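PDB 6LD7: cystathionine gamma-synthase from Xanthomonas oryzae pv. oryzae KACC 10331, which probably makes cystathionine in methionine biosynthesis, as a pyridoxal 5'-phosphate-dependent enzyme of the trans-sulfuration family. Local coordinates for residues T186-F198 with A301-F313. The protein carries 1 engineered substitution. Residues are numbered along the deposited sequence; the frame is centred on the assembly and turned at random.
Sequences TFLSPALQKPLDF and ARQQKGFGAMMSF
L192 O is gripped by the backbone of K305. K305 N donates to it at 2.7 Å, and the N-H points nearly straight at the oxygen, at 164°. Q304 CA adds a CA-H...O contact to the same oxygen. The K305 N to L192 O bond is the one direct hydrogen bond between 186-198 and 301-313; two waters extend the polar link. One water joins K194 N to Q303 O, and the other joins F187 O to A309 N.

Between the waters the side chains interlock. The amide of Q304 lies against L188, with its CD 3.4 Å from L188 CD1, and the two side chains cross at about a right angle. Q304 NE2 donates to G306 O at 3.0 Å, almost in the amide plane, which fixes the rotation of the amide. L192 keeps CG anti to its carbonyl carbon (chi1 -68°) and reaches the G306-G308 backbone, where CD2 meets G306 N and CD1 meets G308 CA.

At one end, M310 CG sits over one face of the F187 ring, 3.9 Å from its centroid. M310 SD stands farther above the same ring, a Met-aromatic contact. The bends at chi2 and chi3 fold the methionine back, bringing CE to F187 CZ. At the other end, F198 CZ touches Q303 CB at 3.7 Å. Q303 NE2 donates to T165 O and OE1 accepts from L167 N, beyond the two segments.

The contact joins the large PLP-binding domain of this fold-type I enzyme, after strand 180-184, to the C-terminal domain, at the end of helix 297-303, the link after it and the start of strand 310-315. The chemistry implies a mostly buried domain seam: one direct and two water-mediated backbone links, leucines packed in the middle and an aromatic ring at each end.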
ATOM      1  N   THR C 186     -15.920 -18.908 -10.248  1.00 30.08           N
ATOM      2  CA  THR C 186     -15.646 -17.475 -10.318  1.00 30.86           C
ATOM      3  C   THR C 186     -16.939 -16.691 -10.401  1.00 31.26           C
ATOM      4  O   THR C 186     -17.032 -15.736  -9.645  1.00 28.17           O
ATOM      5  CB  THR C 186     -14.756 -17.116 -11.507  1.00 29.67           C
ATOM      6  OG1 THR C 186     -13.503 -17.750 -11.303  1.00 27.67           O
ATOM      7  CG2 THR C 186     -14.575 -15.630 -11.638  1.00 28.84           C
ATOM      8  N   PHE C 187     -17.884 -17.124 -11.248  1.00 31.80           N
ATOM      9  CA  PHE C 187     -19.076 -16.329 -11.615  1.00 30.70           C
ATOM     10  C   PHE C 187     -19.968 -16.142 -10.400  1.00 29.62           C
ATOM     11  O   PHE C 187     -20.613 -15.127 -10.279  1.00 35.13           O
ATOM     12  CB  PHE C 187     -19.881 -16.943 -12.739  1.00 35.63           C
ATOM     13  CG  PHE C 187     -19.856 -16.211 -14.040  1.00 40.65           C
ATOM     14  CD1 PHE C 187     -18.662 -15.716 -14.559  1.00 48.16           C
ATOM     15  CD2 PHE C 187     -21.024 -16.070 -14.784  1.00 45.70           C
ATOM     16  CE1 PHE C 187     -18.646 -15.056 -15.783  1.00 49.56           C
ATOM     17  CE2 PHE C 187     -21.003 -15.415 -16.015  1.00 47.73           C
ATOM     18  CZ  PHE C 187     -19.817 -14.903 -16.509  1.00 48.82           C
ATOM     19  N   LEU C 188     -20.059 -17.091  -9.513  1.00 26.80           N
ATOM     20  CA  LEU C 188     -21.045 -16.958  -8.392  1.00 29.41           C
ATOM     21  C   LEU C 188     -20.360 -16.709  -7.032  1.00 29.27           C
ATOM     22  O   LEU C 188     -21.054 -16.278  -6.060  1.00 26.67           O
ATOM     23  CB  LEU C 188     -21.882 -18.249  -8.267  1.00 29.04           C
ATOM     24  CG  LEU C 188     -22.857 -18.480  -9.410  1.00 29.51           C
ATOM     25  CD1 LEU C 188     -23.548 -19.851  -9.267  1.00 28.91           C
ATOM     26  CD2 LEU C 188     -23.896 -17.378  -9.352  1.00 31.86           C
ATOM     27  N   SER C 189     -19.100 -17.091  -6.880  1.00 28.47           N
ATOM     28  CA  SER C 189     -18.348 -16.985  -5.609  1.00 27.45           C
ATOM     29  C   SER C 189     -18.858 -18.039  -4.666  1.00 27.59           C
ATOM     30  O   SER C 189     -19.964 -18.549  -4.798  1.00 29.38           O
ATOM     31  CB  SER C 189     -18.457 -15.584  -4.977  1.00 27.58           C
ATOM     32  OG  SER C 189     -19.573 -15.465  -4.064  1.00 27.67           O
ATOM     33  N   PRO C 190     -18.133 -18.224  -3.560  1.00 29.60           N
ATOM     34  CA  PRO C 190     -18.516 -19.199  -2.564  1.00 26.64           C
ATOM     35  C   PRO C 190     -19.779 -18.826  -1.814  1.00 28.87           C
ATOM     36  O   PRO C 190     -20.395 -19.706  -1.227  1.00 30.78           O
ATOM     37  CB  PRO C 190     -17.366 -19.210  -1.579  1.00 30.75           C
ATOM     38  CG  PRO C 190     -16.215 -18.535  -2.332  1.00 31.23           C
ATOM     39  CD  PRO C 190     -16.857 -17.535  -3.250  1.00 29.61           C
ATOM     40  N   ALA C 191     -20.170 -17.564  -1.815  1.00 27.71           N
ATOM     41  CA  ALA C 191     -21.402 -17.190  -1.091  1.00 27.13           C
ATOM     42  C   ALA C 191     -22.623 -17.768  -1.831  1.00 29.43           C
ATOM     43  O   ALA C 191     -23.657 -17.805  -1.229  1.00 31.30           O
ATOM     44  CB  ALA C 191     -21.513 -15.684  -1.045  1.00 29.93           C
ATOM     45  N   LEU C 192     -22.564 -17.995  -3.139  1.00 27.23           N
ATOM     46  CA  LEU C 192     -23.751 -18.396  -3.961  1.00 28.01           C
ATOM     47  C   LEU C 192     -23.722 -19.860  -4.449  1.00 28.14           C
ATOM     48  O   LEU C 192     -24.757 -20.371  -4.856  1.00 27.19           O
ATOM     49  CB  LEU C 192     -23.877 -17.402  -5.119  1.00 27.35           C
ATOM     50  CG  LEU C 192     -24.271 -15.995  -4.723  1.00 27.33           C
ATOM     51  CD1 LEU C 192     -24.483 -15.097  -5.934  1.00 26.64           C
ATOM     52  CD2 LEU C 192     -25.486 -16.021  -3.792  1.00 29.87           C
ATOM     53  N   GLN C 193     -22.600 -20.555  -4.320  1.00 27.72           N
ATOM     54  CA  GLN C 193     -22.458 -21.927  -4.841  1.00 27.89           C
ATOM     55  C   GLN C 193     -21.248 -22.523  -4.163  1.00 26.03           C
ATOM     56  O   GLN C 193     -20.117 -21.854  -4.155  1.00 24.44           O
ATOM     57  CB  GLN C 193     -22.358 -21.944  -6.390  1.00 25.85           C
ATOM     58  CG  GLN C 193     -22.296 -23.319  -6.992  1.00 25.84           C
ATOM     59  CD  GLN C 193     -22.236 -23.231  -8.496  1.00 28.34           C
ATOM     60  OE1 GLN C 193     -21.151 -22.924  -9.128  1.00 29.66           O
ATOM     61  NE2 GLN C 193     -23.372 -23.553  -9.102  1.00 20.61           N
ATOM     62  N   LYS C 194     -21.437 -23.740  -3.718  1.00 25.46           N
ATOM     63  CA  LYS C 194     -20.418 -24.534  -3.003  1.00 28.03           C
ATOM     64  C   LYS C 194     -20.217 -25.889  -3.662  1.00 29.00           C
ATOM     65  O   LYS C 194     -20.725 -26.927  -3.207  1.00 29.47           O
ATOM     66  CB  LYS C 194     -20.824 -24.672  -1.552  1.00 29.42           C
ATOM     67  CG  LYS C 194     -20.791 -23.367  -0.765  1.00 35.44           C
ATOM     68  CD  LYS C 194     -21.223 -23.522   0.707  1.00 35.64           C
ATOM     69  CE  LYS C 194     -20.294 -24.509   1.393  1.00 38.94           C
ATOM     70  NZ  LYS C 194     -20.511 -24.489   2.859  1.00 42.89           N
ATOM     71  N   PRO C 195     -19.365 -25.934  -4.701  1.00 29.03           N
ATOM     72  CA  PRO C 195     -19.161 -27.160  -5.457  1.00 28.94           C
ATOM     73  C   PRO C 195     -18.609 -28.328  -4.634  1.00 30.64           C
ATOM     74  O   PRO C 195     -18.929 -29.522  -4.949  1.00 30.66           O
ATOM     75  CB  PRO C 195     -18.239 -26.744  -6.592  1.00 28.54           C
ATOM     76  CG  PRO C 195     -18.490 -25.279  -6.718  1.00 28.53           C
ATOM     77  CD  PRO C 195     -18.666 -24.791  -5.287  1.00 28.57           C
ATOM     78  N   LEU C 196     -17.891 -28.041  -3.563  1.00 28.09           N
ATOM     79  CA  LEU C 196     -17.318 -29.137  -2.722  1.00 30.31           C
ATOM     80  C   LEU C 196     -18.451 -29.799  -1.967  1.00 29.93           C
ATOM     81  O   LEU C 196     -18.234 -30.909  -1.608  1.00 31.66           O
ATOM     82  CB  LEU C 196     -16.232 -28.678  -1.747  1.00 31.54           C
ATOM     83  CG  LEU C 196     -15.042 -27.891  -2.342  1.00 34.24           C
ATOM     84  CD1 LEU C 196     -14.001 -27.502  -1.270  1.00 35.65           C
ATOM     85  CD2 LEU C 196     -14.338 -28.652  -3.438  1.00 31.60           C
ATOM     86  N   ASP C 197     -19.601 -29.166  -1.766  1.00 30.33           N
ATOM     87  CA  ASP C 197     -20.740 -29.829  -1.097  1.00 33.99           C
ATOM     88  C   ASP C 197     -21.267 -30.949  -2.007  1.00 36.84           C
ATOM     89  O   ASP C 197     -21.890 -31.797  -1.492  1.00 35.93           O
ATOM     90  CB  ASP C 197     -21.901 -28.874  -0.792  1.00 38.05           C
ATOM     91  CG  ASP C 197     -21.640 -27.929   0.375  1.00 40.99           C
ATOM     92  OD1 ASP C 197     -20.610 -28.097   0.988  1.00 42.96           O
ATOM     93  OD2 ASP C 197     -22.500 -27.040   0.678  1.00 52.46           O
ATOM     94  N   PHE C 198     -21.060 -30.880  -3.322  1.00 33.71           N
ATOM     95  CA  PHE C 198     -21.536 -31.855  -4.310  1.00 32.12           C
ATOM     96  C   PHE C 198     -20.451 -32.904  -4.549  1.00 32.61           C
ATOM     97  O   PHE C 198     -20.604 -33.696  -5.456  1.00 38.11           O
ATOM     98  CB  PHE C 198     -21.942 -31.099  -5.577  1.00 33.98           C
ATOM     99  CG  PHE C 198     -23.112 -30.179  -5.389  1.00 33.72           C
ATOM    100  CD1 PHE C 198     -24.400 -30.663  -5.469  1.00 37.17           C
ATOM    101  CD2 PHE C 198     -22.962 -28.852  -5.116  1.00 34.90           C
ATOM    102  CE1 PHE C 198     -25.496 -29.862  -5.235  1.00 34.19           C
ATOM    103  CE2 PHE C 198     -24.068 -28.042  -4.916  1.00 33.91           C
ATOM    104  CZ  PHE C 198     -25.336 -28.556  -4.968  1.00 34.98           C
ATOM    105  N   ALA C 301     -31.861 -22.928  -9.345  1.00 28.53           N
ATOM    106  CA  ALA C 301     -32.628 -22.624  -8.094  1.00 30.49           C
ATOM    107  C   ALA C 301     -32.247 -23.659  -7.042  1.00 31.22           C
ATOM    108  O   ALA C 301     -32.169 -23.304  -5.921  1.00 33.60           O
ATOM    109  CB  ALA C 301     -34.160 -22.647  -8.322  1.00 28.76           C
ATOM    110  N   ARG C 302     -31.878 -24.876  -7.404  1.00 31.54           N
ATOM    111  CA  ARG C 302     -31.487 -25.901  -6.384  1.00 36.01           C
ATOM    112  C   ARG C 302     -29.989 -25.889  -6.113  1.00 34.81           C
ATOM    113  O   ARG C 302     -29.697 -26.139  -5.006  1.00 31.55           O
ATOM    114  CB  ARG C 302     -31.884 -27.337  -6.791  1.00 41.26           C
ATOM    115  CG  ARG C 302     -33.411 -27.466  -6.741  1.00 52.51           C
ATOM    116  CD  ARG C 302     -34.074 -27.641  -5.357  1.00 56.24           C
ATOM    117  NE  ARG C 302     -33.847 -29.052  -4.975  1.00 65.07           N
ATOM    118  CZ  ARG C 302     -34.427 -30.137  -5.542  1.00 65.67           C
ATOM    119  NH1 ARG C 302     -34.071 -31.358  -5.162  1.00 69.73           N
ATOM    120  NH2 ARG C 302     -35.373 -30.013  -6.463  1.00 54.80           N
ATOM    121  N   GLN C 303     -29.076 -25.748  -7.080  1.00 29.77           N
ATOM    122  CA  GLN C 303     -27.680 -25.938  -6.694  1.00 28.91           C
ATOM    123  C   GLN C 303     -26.988 -24.612  -6.302  1.00 28.75           C
ATOM    124  O   GLN C 303     -25.874 -24.695  -5.868  1.00 30.54           O
ATOM    125  CB  GLN C 303     -26.935 -26.700  -7.764  1.00 31.54           C
ATOM    126  CG  GLN C 303     -26.519 -25.915  -8.940  1.00 32.54           C
ATOM    127  CD  GLN C 303     -25.751 -26.724  -9.971  1.00 31.44           C
ATOM    128  OE1 GLN C 303     -25.747 -27.943  -9.996  1.00 27.31           O
ATOM    129  NE2 GLN C 303     -25.283 -26.018 -10.975  1.00 28.35           N
ATOM    130  N   GLN C 304     -27.627 -23.461  -6.476  1.00 27.51           N
ATOM    131  CA  GLN C 304     -27.104 -22.104  -6.245  1.00 26.72           C
ATOM    132  C   GLN C 304     -27.934 -21.478  -5.099  1.00 29.62           C
ATOM    133  O   GLN C 304     -29.106 -21.802  -5.022  1.00 28.55           O
ATOM    134  CB  GLN C 304     -27.168 -21.193  -7.495  1.00 25.15           C
ATOM    135  CG  GLN C 304     -26.529 -21.766  -8.751  1.00 24.00           C
ATOM    136  CD  GLN C 304     -26.683 -20.905  -9.985  1.00 24.49           C
ATOM    137  OE1 GLN C 304     -26.338 -21.386 -11.070  1.00 25.93           O
ATOM    138  NE2 GLN C 304     -27.197 -19.662  -9.866  1.00 21.91           N
ATOM    139  N   LYS C 305     -27.369 -20.581  -4.269  1.00 27.52           N
ATOM    140  CA  LYS C 305     -28.145 -19.858  -3.244  1.00 29.45           C
ATOM    141  C   LYS C 305     -28.651 -18.549  -3.819  1.00 27.37           C
ATOM    142  O   LYS C 305     -29.321 -17.855  -3.089  1.00 30.77           O
ATOM    143  CB  LYS C 305     -27.320 -19.630  -1.987  1.00 36.00           C
ATOM    144  CG  LYS C 305     -26.728 -20.943  -1.471  1.00 46.93           C
ATOM    145  CD  LYS C 305     -25.568 -20.842  -0.481  1.00 60.19           C
ATOM    146  CE  LYS C 305     -26.048 -20.975   0.950  1.00 70.79           C
ATOM    147  NZ  LYS C 305     -24.935 -21.407   1.820  1.00 80.99           N
ATOM    148  N   GLY C 306     -28.372 -18.211  -5.085  1.00 24.33           N
ATOM    149  CA  GLY C 306     -29.073 -17.064  -5.694  1.00 22.40           C
ATOM    150  C   GLY C 306     -28.762 -17.115  -7.153  1.00 22.81           C
ATOM    151  O   GLY C 306     -27.912 -17.976  -7.528  1.00 24.68           O
ATOM    152  N   PHE C 307     -29.337 -16.255  -7.963  1.00 22.04           N
ATOM    153  CA  PHE C 307     -29.132 -16.376  -9.440  1.00 24.17           C
ATOM    154  C   PHE C 307     -27.964 -15.482  -9.888  1.00 26.12           C
ATOM    155  O   PHE C 307     -27.663 -15.479 -11.063  1.00 28.31           O
ATOM    156  CB  PHE C 307     -30.463 -16.011 -10.073  1.00 26.30           C
ATOM    157  CG  PHE C 307     -31.548 -16.994  -9.749  1.00 26.98           C
ATOM    158  CD1 PHE C 307     -31.422 -18.306 -10.210  1.00 31.19           C
ATOM    159  CD2 PHE C 307     -32.692 -16.617  -9.060  1.00 30.09           C
ATOM    160  CE1 PHE C 307     -32.432 -19.225  -9.990  1.00 28.77           C
ATOM    161  CE2 PHE C 307     -33.694 -17.553  -8.821  1.00 29.68           C
ATOM    162  CZ  PHE C 307     -33.538 -18.860  -9.261  1.00 29.41           C
ATOM    163  N   GLY C 308     -27.448 -14.592  -9.028  1.00 27.36           N
ATOM    164  CA  GLY C 308     -26.254 -13.826  -9.371  1.00 26.14           C
ATOM    165  C   GLY C 308     -26.601 -12.592 -10.116  1.00 27.73           C
ATOM    166  O   GLY C 308     -27.749 -12.105 -10.018  1.00 25.88           O
ATOM    167  N   ALA C 309     -25.587 -11.988 -10.709  1.00 26.60           N
ATOM    168  CA  ALA C 309     -25.717 -10.622 -11.232  1.00 28.09           C
ATOM    169  C   ALA C 309     -25.016 -10.488 -12.582  1.00 28.28           C
ATOM    170  O   ALA C 309     -24.802  -9.366 -13.027  1.00 28.33           O
ATOM    171  CB  ALA C 309     -25.236  -9.661 -10.180  1.00 28.30           C
ATOM    172  N   MET C 310     -24.660 -11.583 -13.223  1.00 28.77           N
ATOM    173  CA  MET C 310     -24.241 -11.578 -14.653  1.00 28.82           C
ATOM    174  C   MET C 310     -25.448 -11.942 -15.510  1.00 28.06           C
ATOM    175  O   MET C 310     -26.177 -12.860 -15.185  1.00 29.49           O
ATOM    176  CB  MET C 310     -23.149 -12.611 -14.936  1.00 29.06           C
ATOM    177  CG  MET C 310     -21.870 -12.418 -14.084  1.00 33.65           C
ATOM    178  SD  MET C 310     -21.078 -10.799 -14.370  1.00 33.76           S
ATOM    179  CE  MET C 310     -20.778 -11.053 -16.140  1.00 29.73           C
ATOM    180  N   MET C 311     -25.589 -11.252 -16.604  1.00 29.03           N
ATOM    181  CA  MET C 311     -26.570 -11.612 -17.622  1.00 30.94           C
ATOM    182  C   MET C 311     -26.117 -11.062 -18.974  1.00 29.23           C
ATOM    183  O   MET C 311     -25.250 -10.154 -19.065  1.00 29.46           O
ATOM    184  CB  MET C 311     -27.961 -11.074 -17.239  1.00 31.50           C
ATOM    185  CG  MET C 311     -28.156  -9.636 -17.463  1.00 33.47           C
ATOM    186  SD  MET C 311     -29.867  -9.120 -16.951  1.00 36.06           S
ATOM    187  CE  MET C 311     -29.814  -9.508 -15.204  1.00 31.46           C
ATOM    188  N   SER C 312     -26.679 -11.652 -19.998  1.00 28.68           N
ATOM    189  CA  SER C 312     -26.549 -11.219 -21.400  1.00 28.99           C
ATOM    190  C   SER C 312     -27.919 -11.048 -22.014  1.00 28.07           C
ATOM    191  O   SER C 312     -28.836 -11.724 -21.584  1.00 31.85           O
ATOM    192  CB  SER C 312     -25.718 -12.235 -22.185  1.00 28.52           C
ATOM    193  OG  SER C 312     -24.411 -12.186 -21.686  1.00 30.32           O
ATOM    194  N   PHE C 313     -27.984 -10.301 -23.109  1.00 29.83           N
ATOM    195  CA  PHE C 313     -29.208 -10.059 -23.868  1.00 30.53           C
ATOM    196  C   PHE C 313     -28.830  -9.678 -25.309  1.00 30.64           C
ATOM    197  O   PHE C 313     -27.754  -9.075 -25.571  1.00 31.99           O
ATOM    198  CB  PHE C 313     -30.080  -9.037 -23.099  1.00 29.92           C
ATOM    199  CG  PHE C 313     -29.628  -7.606 -23.197  1.00 28.54           C
ATOM    200  CD1 PHE C 313     -28.665  -7.131 -22.356  1.00 29.70           C
ATOM    201  CD2 PHE C 313     -30.060  -6.797 -24.226  1.00 30.72           C
ATOM    202  CE1 PHE C 313     -28.176  -5.851 -22.476  1.00 31.05           C
ATOM    203  CE2 PHE C 313     -29.594  -5.496 -24.341  1.00 31.68           C
ATOM    204  CZ  PHE C 313     -28.686  -5.015 -23.438  1.00 31.98           C
TER
HETATM  205  O   HOH W   1     -22.947 -13.259 -10.541  1.00 33.43           O
HETATM  206  O   HOH W   2     -24.223 -24.626  -3.678  1.00 26.76           O